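Local atomic coordinates of tryptophanyl-tRNA synthetase (Thermus thermophilus, PDB entry 2EL7), a protein that probably catalyses the ATP-dependent attachment of tryptophan to tRNA(Trp), acting as a homodimeric class I aminoacyl-tRNA synthetase. Residues A[1-10]-A[33-43]; A[96-106]-A[157-168]. All coordinates share one frame; numbering follows the deposited sequence.

Interaction 1: residues A[1-10]-A[33-43]; sequences MKRVLSGIQP and LGRDAFFCIVD
Phe38 and Arg3 lay their flat groups nearly parallel, the ring and guanidinium planes 19° apart. Arg3 CD rests over the middle of the Phe38 ring in a CH-pi contact, 4.1 Å from the centroid, while Phe38 CZ lies against one face of the guanidinium near its rim. At the guanidinium edge Asp36 completes a salt bridge: NE and NH1 of Arg3 grip it side-on, and both bond the single atom OD2, with NE to OD2 at 2.8 Å. A bend at chi3 (-70°) after an extended start turns this edge to the carboxylate. Arg3 NH2 is hydrogen-bonded to Tyr140 O, a further hold on the guanidinium. Over the centre of one Phe39 ring face sits a water that joins Ser6 OG (2.8 Å) and donates to Phe38 O, while Ser6 CB approaches the ring obliquely.

Between these side chains run two parallel strands, 4-8 and 37-41, with alternating backbone bonds from Val4 N to Asp36 O through to Val42 N to Ile8 O. Leu5 CD1 reaches both Phe38 CB (3.8 Å) and Cys40 CB, and Ile8 CG2 meets Ile41 CG1 at 4.0 Å. This is the first beta-alpha-beta unit of the class I Rossmann fold, and its first strand leads into Gln9 and Pro10, predicted to bind ATP.

Helix 16-33 makes the crossover and covers the Val4, Ser6 and Ile8 face with Ile29 and Trp26; Trp26 also meets Phe39 edge-to-face. Strand 80-83 flanks 37-41, and on its other edge 4-8 is hydrogen-bonded through Arg3 and Leu5 to Asp143 and Thr144, the latter beginning strand 144-146.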
# COMPACT_ATOMS: atom_id res chain seq x y z
N MET A 1 21.30 20.11 -1.45
CA MET A 1 21.41 18.60 -1.50
C MET A 1 21.96 18.02 -0.20
O MET A 1 23.16 18.12 0.06
CB MET A 1 22.33 18.20 -2.66
CG MET A 1 22.44 16.71 -2.93
SD MET A 1 23.67 16.32 -4.23
CE MET A 1 22.67 15.79 -5.55
N LYS A 2 21.09 17.43 0.62
CA LYS A 2 21.52 16.81 1.88
C LYS A 2 21.38 15.28 1.82
O LYS A 2 22.27 14.54 2.25
CB LYS A 2 20.68 17.28 3.07
CG LYS A 2 20.84 18.74 3.48
CD LYS A 2 19.91 18.99 4.65
CE LYS A 2 20.03 20.41 5.19
NZ LYS A 2 19.10 20.61 6.34
N ARG A 3 20.26 14.80 1.31
CA ARG A 3 20.07 13.37 1.22
C ARG A 3 19.47 13.03 -0.12
O ARG A 3 18.48 13.62 -0.54
CB ARG A 3 19.15 12.85 2.31
CG ARG A 3 18.94 11.34 2.20
CD ARG A 3 18.18 10.83 3.39
NE ARG A 3 19.00 10.88 4.58
CZ ARG A 3 18.52 10.95 5.82
NH1 ARG A 3 19.36 10.99 6.83
NH2 ARG A 3 17.21 10.99 6.05
N VAL A 4 20.10 12.09 -0.80
CA VAL A 4 19.65 11.70 -2.11
C VAL A 4 19.11 10.27 -2.14
O VAL A 4 19.61 9.40 -1.44
CB VAL A 4 20.82 11.83 -3.13
CG1 VAL A 4 20.44 11.18 -4.48
CG2 VAL A 4 21.14 13.30 -3.35
N LEU A 5 18.04 10.06 -2.90
CA LEU A 5 17.51 8.72 -3.04
C LEU A 5 17.59 8.38 -4.51
O LEU A 5 17.01 9.07 -5.35
CB LEU A 5 16.05 8.62 -2.59
CG LEU A 5 15.56 7.17 -2.85
CD1 LEU A 5 16.21 6.17 -1.89
CD2 LEU A 5 14.06 7.10 -2.72
N SER A 6 18.34 7.33 -4.84
CA SER A 6 18.47 6.91 -6.23
C SER A 6 17.93 5.50 -6.43
O SER A 6 18.31 4.58 -5.71
CB SER A 6 19.94 6.98 -6.68
OG SER A 6 20.47 8.29 -6.48
N GLY A 7 17.04 5.35 -7.41
CA GLY A 7 16.44 4.06 -7.68
C GLY A 7 17.20 3.21 -8.66
O GLY A 7 17.55 3.66 -9.77
N ILE A 8 17.45 1.96 -8.26
CA ILE A 8 18.17 0.98 -9.07
C ILE A 8 17.21 -0.13 -9.51
O ILE A 8 16.56 -0.77 -8.67
CB ILE A 8 19.32 0.36 -8.26
CG1 ILE A 8 20.44 1.39 -8.09
CG2 ILE A 8 19.85 -0.92 -8.94
CD1 ILE A 8 21.61 0.85 -7.29
N GLN A 9 17.13 -0.38 -10.81
CA GLN A 9 16.24 -1.44 -11.27
C GLN A 9 16.77 -2.81 -10.85
O GLN A 9 17.98 -3.05 -10.85
CB GLN A 9 16.07 -1.36 -12.80
CG GLN A 9 15.37 -0.09 -13.23
CD GLN A 9 14.07 0.12 -12.46
OE1 GLN A 9 13.27 -0.81 -12.33
NE2 GLN A 9 13.86 1.34 -11.95
N PRO A 10 15.86 -3.73 -10.47
CA PRO A 10 16.24 -5.08 -10.04
C PRO A 10 16.74 -5.95 -11.23
O PRO A 10 15.99 -6.78 -11.77
CB PRO A 10 14.95 -5.60 -9.43
CG PRO A 10 13.92 -5.03 -10.33
CD PRO A 10 14.40 -3.60 -10.53
N LEU A 33 28.01 12.86 -0.59
CA LEU A 33 27.08 12.69 0.52
C LEU A 33 27.39 11.55 1.47
O LEU A 33 26.87 11.52 2.58
CB LEU A 33 25.65 12.57 -0.03
CG LEU A 33 25.31 13.76 -0.93
CD1 LEU A 33 23.95 13.57 -1.61
CD2 LEU A 33 25.33 15.04 -0.10
N GLY A 34 28.24 10.63 1.05
CA GLY A 34 28.60 9.54 1.92
C GLY A 34 27.41 8.66 2.26
O GLY A 34 26.79 8.10 1.35
N ARG A 35 27.09 8.55 3.55
CA ARG A 35 26.00 7.70 4.01
C ARG A 35 24.61 8.24 3.67
O ARG A 35 23.63 7.52 3.63
CB ARG A 35 26.12 7.49 5.52
CG ARG A 35 26.29 6.06 5.95
CD ARG A 35 27.71 5.53 6.02
NE ARG A 35 27.89 4.38 5.12
CZ ARG A 35 28.64 3.30 5.35
NH1 ARG A 35 28.71 2.36 4.43
NH2 ARG A 35 29.30 3.12 6.49
N ASP A 36 24.53 9.54 3.42
CA ASP A 36 23.26 10.13 3.06
C ASP A 36 23.00 10.04 1.57
O ASP A 36 22.15 10.74 1.03
CB ASP A 36 23.20 11.56 3.55
CG ASP A 36 22.70 11.63 4.97
OD1 ASP A 36 23.29 12.39 5.77
OD2 ASP A 36 21.72 10.91 5.29
N ALA A 37 23.74 9.16 0.92
CA ALA A 37 23.51 8.90 -0.49
C ALA A 37 22.80 7.55 -0.48
O ALA A 37 23.45 6.52 -0.56
CB ALA A 37 24.83 8.79 -1.27
N PHE A 38 21.47 7.56 -0.34
CA PHE A 38 20.70 6.31 -0.33
C PHE A 38 20.49 5.72 -1.71
O PHE A 38 20.09 6.42 -2.65
CB PHE A 38 19.33 6.51 0.30
CG PHE A 38 19.35 6.70 1.79
CD1 PHE A 38 18.22 6.44 2.55
CD2 PHE A 38 20.50 7.14 2.43
CE1 PHE A 38 18.23 6.60 3.91
CE2 PHE A 38 20.51 7.31 3.79
CZ PHE A 38 19.38 7.03 4.53
N PHE A 39 20.77 4.43 -1.84
CA PHE A 39 20.58 3.75 -3.13
C PHE A 39 19.65 2.61 -2.88
O PHE A 39 19.97 1.71 -2.11
CB PHE A 39 21.91 3.27 -3.71
CG PHE A 39 22.85 4.40 -4.11
CD1 PHE A 39 23.78 4.91 -3.19
CD2 PHE A 39 22.81 4.93 -5.40
CE1 PHE A 39 24.65 5.92 -3.55
CE2 PHE A 39 23.69 5.96 -5.79
CZ PHE A 39 24.61 6.46 -4.87
N CYS A 40 18.48 2.65 -3.53
CA CYS A 40 17.41 1.67 -3.35
C CYS A 40 17.12 0.79 -4.57
O CYS A 40 16.72 1.29 -5.61
CB CYS A 40 16.13 2.43 -2.95
SG CYS A 40 14.68 1.46 -2.42
N ILE A 41 17.33 -0.52 -4.41
CA ILE A 41 17.06 -1.48 -5.47
C ILE A 41 15.54 -1.69 -5.40
O ILE A 41 15.03 -2.34 -4.48
CB ILE A 41 17.82 -2.82 -5.19
CG1 ILE A 41 19.33 -2.62 -5.36
CG2 ILE A 41 17.33 -3.91 -6.14
CD1 ILE A 41 20.17 -3.84 -5.00
N VAL A 42 14.81 -1.15 -6.37
CA VAL A 42 13.35 -1.24 -6.33
C VAL A 42 12.70 -2.54 -6.82
O VAL A 42 12.00 -2.55 -7.82
CB VAL A 42 12.69 -0.03 -7.06
CG1 VAL A 42 12.99 1.25 -6.30
CG2 VAL A 42 13.22 0.10 -8.48
N ASP A 43 12.88 -3.61 -6.04
CA ASP A 43 12.35 -4.92 -6.41
C ASP A 43 10.82 -4.92 -6.54
O ASP A 43 10.27 -5.64 -7.37
CB ASP A 43 12.84 -5.99 -5.41
CG ASP A 43 12.48 -5.68 -3.95
OD1 ASP A 43 12.60 -6.58 -3.11
OD2 ASP A 43 12.07 -4.54 -3.63
O HOH W 1 21.69 8.16 -3.94

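Interaction 2: residues A[96-106]-A[157-168]; sequences VFTTLTPLGDL and LTREIARRFNHL
The bend joining helices 89-99 and 103-107 packs against helix 153-169 beside the dimer interface, with Phe97, Leu100 and Pro102 meeting Ile161, Phe165 and Arg164. Ile161 CG2 stands over the centre of the Phe97 ring as a CH-pi contact, 3.6 Å from the centroid, while Phe165 CD1 lies at that ring's edge. Leu100 divides its methyls: CD1 touches Phe165 CD1 at the ring edge (3.8 Å), and CD2 meets Leu168 CD1 at 3.6 Å as the leucine side chains pass in opposite directions. The turn is pinned by Thr101 OG1, which donates to Phe97 O from above the carbonyl plane (2.9 Å). Arg164 NH2 makes a weak, bent hydrogen bond to Leu100 O (2.8 Å, 125°). A bend at chi3 (-64°) sets its guanidinium between Pro102 and Glu160 O, on opposite faces. A water in its plane accepts from NH1 and donates to two acids. Asp105 OD1 and Glu160 OE2 lie 4.1 Å apart. Replacing Arg164 by an alanine would probably leave the water without the N-H it accepts, Leu100 O without its weak partner and the acids less screened. Trp123 of the second subunit packs on Pro102 and Arg164, and Ser124 OG of that subunit bonds Thr101 O.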
# COMPACT_ATOMS: atom_id res chain seq x y z
N VAL A 96 -1.27 6.20 3.12
CA VAL A 96 -1.58 7.58 3.51
C VAL A 96 -1.57 8.46 2.28
O VAL A 96 -2.53 9.16 2.00
CB VAL A 96 -0.58 8.14 4.57
CG1 VAL A 96 -0.96 9.58 4.93
CG2 VAL A 96 -0.62 7.27 5.83
N PHE A 97 -0.47 8.39 1.53
CA PHE A 97 -0.31 9.17 0.31
C PHE A 97 -1.44 8.89 -0.69
O PHE A 97 -2.01 9.82 -1.26
CB PHE A 97 1.06 8.88 -0.31
CG PHE A 97 2.20 9.60 0.37
CD1 PHE A 97 2.01 10.30 1.56
CD2 PHE A 97 3.49 9.54 -0.16
CE1 PHE A 97 3.07 10.94 2.20
CE2 PHE A 97 4.56 10.17 0.47
CZ PHE A 97 4.35 10.88 1.66
N THR A 98 -1.75 7.62 -0.90
CA THR A 98 -2.83 7.23 -1.80
C THR A 98 -4.09 8.05 -1.46
O THR A 98 -4.73 8.60 -2.36
CB THR A 98 -3.13 5.68 -1.68
OG1 THR A 98 -2.11 4.94 -2.35
CG2 THR A 98 -4.47 5.31 -2.29
N THR A 99 -4.43 8.16 -0.18
CA THR A 99 -5.64 8.90 0.21
C THR A 99 -5.53 10.40 -0.08
O THR A 99 -6.54 11.10 -0.16
CB THR A 99 -6.02 8.74 1.73
OG1 THR A 99 -5.01 9.34 2.56
CG2 THR A 99 -6.18 7.26 2.13
N LEU A 100 -4.30 10.89 -0.23
CA LEU A 100 -4.11 12.31 -0.48
C LEU A 100 -3.77 12.62 -1.93
O LEU A 100 -3.21 13.68 -2.20
CB LEU A 100 -2.97 12.85 0.39
CG LEU A 100 -3.01 12.65 1.90
CD1 LEU A 100 -1.66 13.05 2.48
CD2 LEU A 100 -4.14 13.46 2.51
N THR A 101 -4.08 11.70 -2.85
CA THR A 101 -3.79 11.88 -4.27
C THR A 101 -5.02 11.84 -5.17
O THR A 101 -5.74 10.84 -5.22
CB THR A 101 -2.78 10.80 -4.77
OG1 THR A 101 -1.62 10.83 -3.93
CG2 THR A 101 -2.33 11.09 -6.22
N PRO A 102 -5.28 12.93 -5.90
CA PRO A 102 -6.44 12.99 -6.81
C PRO A 102 -6.26 11.92 -7.90
O PRO A 102 -5.19 11.83 -8.51
CB PRO A 102 -6.37 14.40 -7.39
CG PRO A 102 -5.63 15.19 -6.35
CD PRO A 102 -4.56 14.22 -5.88
N LEU A 103 -7.30 11.14 -8.16
CA LEU A 103 -7.23 10.09 -9.17
C LEU A 103 -6.75 10.62 -10.53
O LEU A 103 -5.88 10.01 -11.17
CB LEU A 103 -8.61 9.46 -9.35
CG LEU A 103 -8.73 7.95 -9.56
CD1 LEU A 103 -9.99 7.67 -10.32
CD2 LEU A 103 -7.55 7.41 -10.30
N GLY A 104 -7.34 11.74 -10.95
CA GLY A 104 -7.01 12.38 -12.22
C GLY A 104 -5.52 12.60 -12.44
O GLY A 104 -5.02 12.36 -13.54
N ASP A 105 -4.81 13.07 -11.43
CA ASP A 105 -3.37 13.27 -11.58
C ASP A 105 -2.64 11.96 -11.90
O ASP A 105 -1.60 11.98 -12.56
CB ASP A 105 -2.77 13.88 -10.31
CG ASP A 105 -3.30 15.28 -10.03
OD1 ASP A 105 -3.18 15.72 -8.86
OD2 ASP A 105 -3.82 15.93 -10.98
N LEU A 106 -3.16 10.83 -11.41
CA LEU A 106 -2.50 9.56 -11.70
C LEU A 106 -2.88 9.06 -13.08
O LEU A 106 -2.01 8.65 -13.85
CB LEU A 106 -2.87 8.51 -10.65
CG LEU A 106 -2.30 8.80 -9.26
CD1 LEU A 106 -2.89 7.86 -8.25
CD2 LEU A 106 -0.80 8.68 -9.31
N LEU A 157 4.89 14.85 -8.80
CA LEU A 157 3.77 14.31 -8.03
C LEU A 157 4.18 14.28 -6.57
O LEU A 157 3.39 14.64 -5.69
CB LEU A 157 3.43 12.88 -8.49
CG LEU A 157 2.34 12.16 -7.68
CD1 LEU A 157 0.99 12.80 -7.98
CD2 LEU A 157 2.32 10.67 -7.99
N THR A 158 5.40 13.84 -6.31
CA THR A 158 5.93 13.75 -4.95
C THR A 158 5.92 15.10 -4.23
O THR A 158 5.54 15.16 -3.04
CB THR A 158 7.36 13.18 -4.97
OG1 THR A 158 7.34 11.94 -5.68
CG2 THR A 158 7.89 12.93 -3.55
N ARG A 159 6.30 16.18 -4.91
CA ARG A 159 6.30 17.50 -4.27
C ARG A 159 4.86 17.92 -4.00
O ARG A 159 4.55 18.45 -2.94
CB ARG A 159 6.98 18.59 -5.13
CG ARG A 159 8.48 18.40 -5.38
CD ARG A 159 9.12 19.68 -5.96
NE ARG A 159 8.65 19.98 -7.30
CZ ARG A 159 9.27 19.61 -8.41
NH1 ARG A 159 8.75 19.92 -9.60
NH2 ARG A 159 10.43 18.96 -8.35
N GLU A 160 3.97 17.66 -4.94
CA GLU A 160 2.57 18.01 -4.74
C GLU A 160 2.04 17.33 -3.48
O GLU A 160 1.35 17.96 -2.69
CB GLU A 160 1.73 17.63 -5.97
CG GLU A 160 1.68 18.75 -7.04
CD GLU A 160 1.16 18.28 -8.41
OE1 GLU A 160 1.29 19.03 -9.40
OE2 GLU A 160 0.61 17.16 -8.49
N ILE A 161 2.38 16.05 -3.31
CA ILE A 161 1.94 15.27 -2.16
C ILE A 161 2.57 15.80 -0.87
O ILE A 161 1.94 15.82 0.17
CB ILE A 161 2.30 13.74 -2.35
CG1 ILE A 161 1.42 13.13 -3.45
CG2 ILE A 161 2.09 12.97 -1.05
CD1 ILE A 161 1.75 11.73 -3.77
N ALA A 162 3.82 16.24 -0.95
CA ALA A 162 4.48 16.76 0.22
C ALA A 162 3.79 18.03 0.67
O ALA A 162 3.50 18.22 1.86
CB ALA A 162 5.93 17.02 -0.07
N ARG A 163 3.52 18.92 -0.29
CA ARG A 163 2.85 20.17 0.03
C ARG A 163 1.49 19.90 0.63
O ARG A 163 1.13 20.50 1.65
CB ARG A 163 2.70 21.05 -1.21
CG ARG A 163 4.03 21.61 -1.72
CD ARG A 163 3.82 22.84 -2.60
NE ARG A 163 3.16 22.50 -3.84
CZ ARG A 163 3.79 22.04 -4.91
NH1 ARG A 163 5.10 21.88 -4.87
NH2 ARG A 163 3.11 21.73 -6.01
N ARG A 164 0.73 18.98 0.03
CA ARG A 164 -0.60 18.67 0.53
C ARG A 164 -0.52 18.14 1.95
O ARG A 164 -1.32 18.53 2.80
CB ARG A 164 -1.29 17.65 -0.38
CG ARG A 164 -2.76 17.50 -0.10
CD ARG A 164 -3.45 16.73 -1.24
NE ARG A 164 -3.42 17.40 -2.55
CZ ARG A 164 -2.75 16.96 -3.61
NH1 ARG A 164 -2.79 17.65 -4.76
NH2 ARG A 164 -2.03 15.84 -3.54
N PHE A 165 0.47 17.27 2.21
CA PHE A 165 0.65 16.70 3.53
C PHE A 165 1.08 17.79 4.51
O PHE A 165 0.50 17.92 5.59
CB PHE A 165 1.70 15.58 3.52
CG PHE A 165 1.80 14.82 4.83
CD1 PHE A 165 1.16 13.58 4.99
CD2 PHE A 165 2.50 15.35 5.92
CE1 PHE A 165 1.21 12.88 6.21
CE2 PHE A 165 2.56 14.67 7.15
CZ PHE A 165 1.91 13.43 7.29
N ASN A 166 2.11 18.55 4.16
CA ASN A 166 2.59 19.61 5.05
C ASN A 166 1.51 20.61 5.46
O ASN A 166 1.44 21.01 6.63
CB ASN A 166 3.78 20.35 4.44
CG ASN A 166 5.03 19.47 4.32
OD1 ASN A 166 5.18 18.45 5.01
ND2 ASN A 166 5.96 19.88 3.46
N HIS A 167 0.66 21.00 4.51
CA HIS A 167 -0.40 21.95 4.80
C HIS A 167 -1.48 21.37 5.72
O HIS A 167 -1.95 22.07 6.63
CB HIS A 167 -1.05 22.43 3.49
CG HIS A 167 -2.34 23.19 3.70
ND1 HIS A 167 -2.38 24.42 4.33
CD2 HIS A 167 -3.61 22.91 3.33
CE1 HIS A 167 -3.63 24.87 4.34
NE2 HIS A 167 -4.39 23.97 3.74
N LEU A 168 -1.86 20.12 5.47
CA LEU A 168 -2.90 19.45 6.27
C LEU A 168 -2.48 18.93 7.65
O LEU A 168 -3.30 18.85 8.54
CB LEU A 168 -3.48 18.24 5.52
CG LEU A 168 -4.08 18.35 4.12
CD1 LEU A 168 -4.33 16.94 3.57
CD2 LEU A 168 -5.37 19.17 4.17
O HOH W 2 -1.38 15.91 -6.42

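Overall arrangement
From the N terminus the chain runs through strand 4-8, crosses over by helix 16-33 and returns as strand 37-41, so interaction 1 closes a short, mostly helical loop. Interaction 2 opens only afterwards and closes a longer loop of 50 residues, which includes helix 124-139 and strand 144-146; the two neither nest nor cross. The centres of interaction 1 and interaction 2 are about 22 Å apart, their nearest atoms about 9 Å. Helix 124-139 comes near both: it packs on Phe97 and carries Asp136, which lies close to Cys40 and is predicted to bind tryptophan. Interaction 1 thus pairs two strands of the parallel sheet, and interaction 2 joins peripheral helices beside the subunit interface.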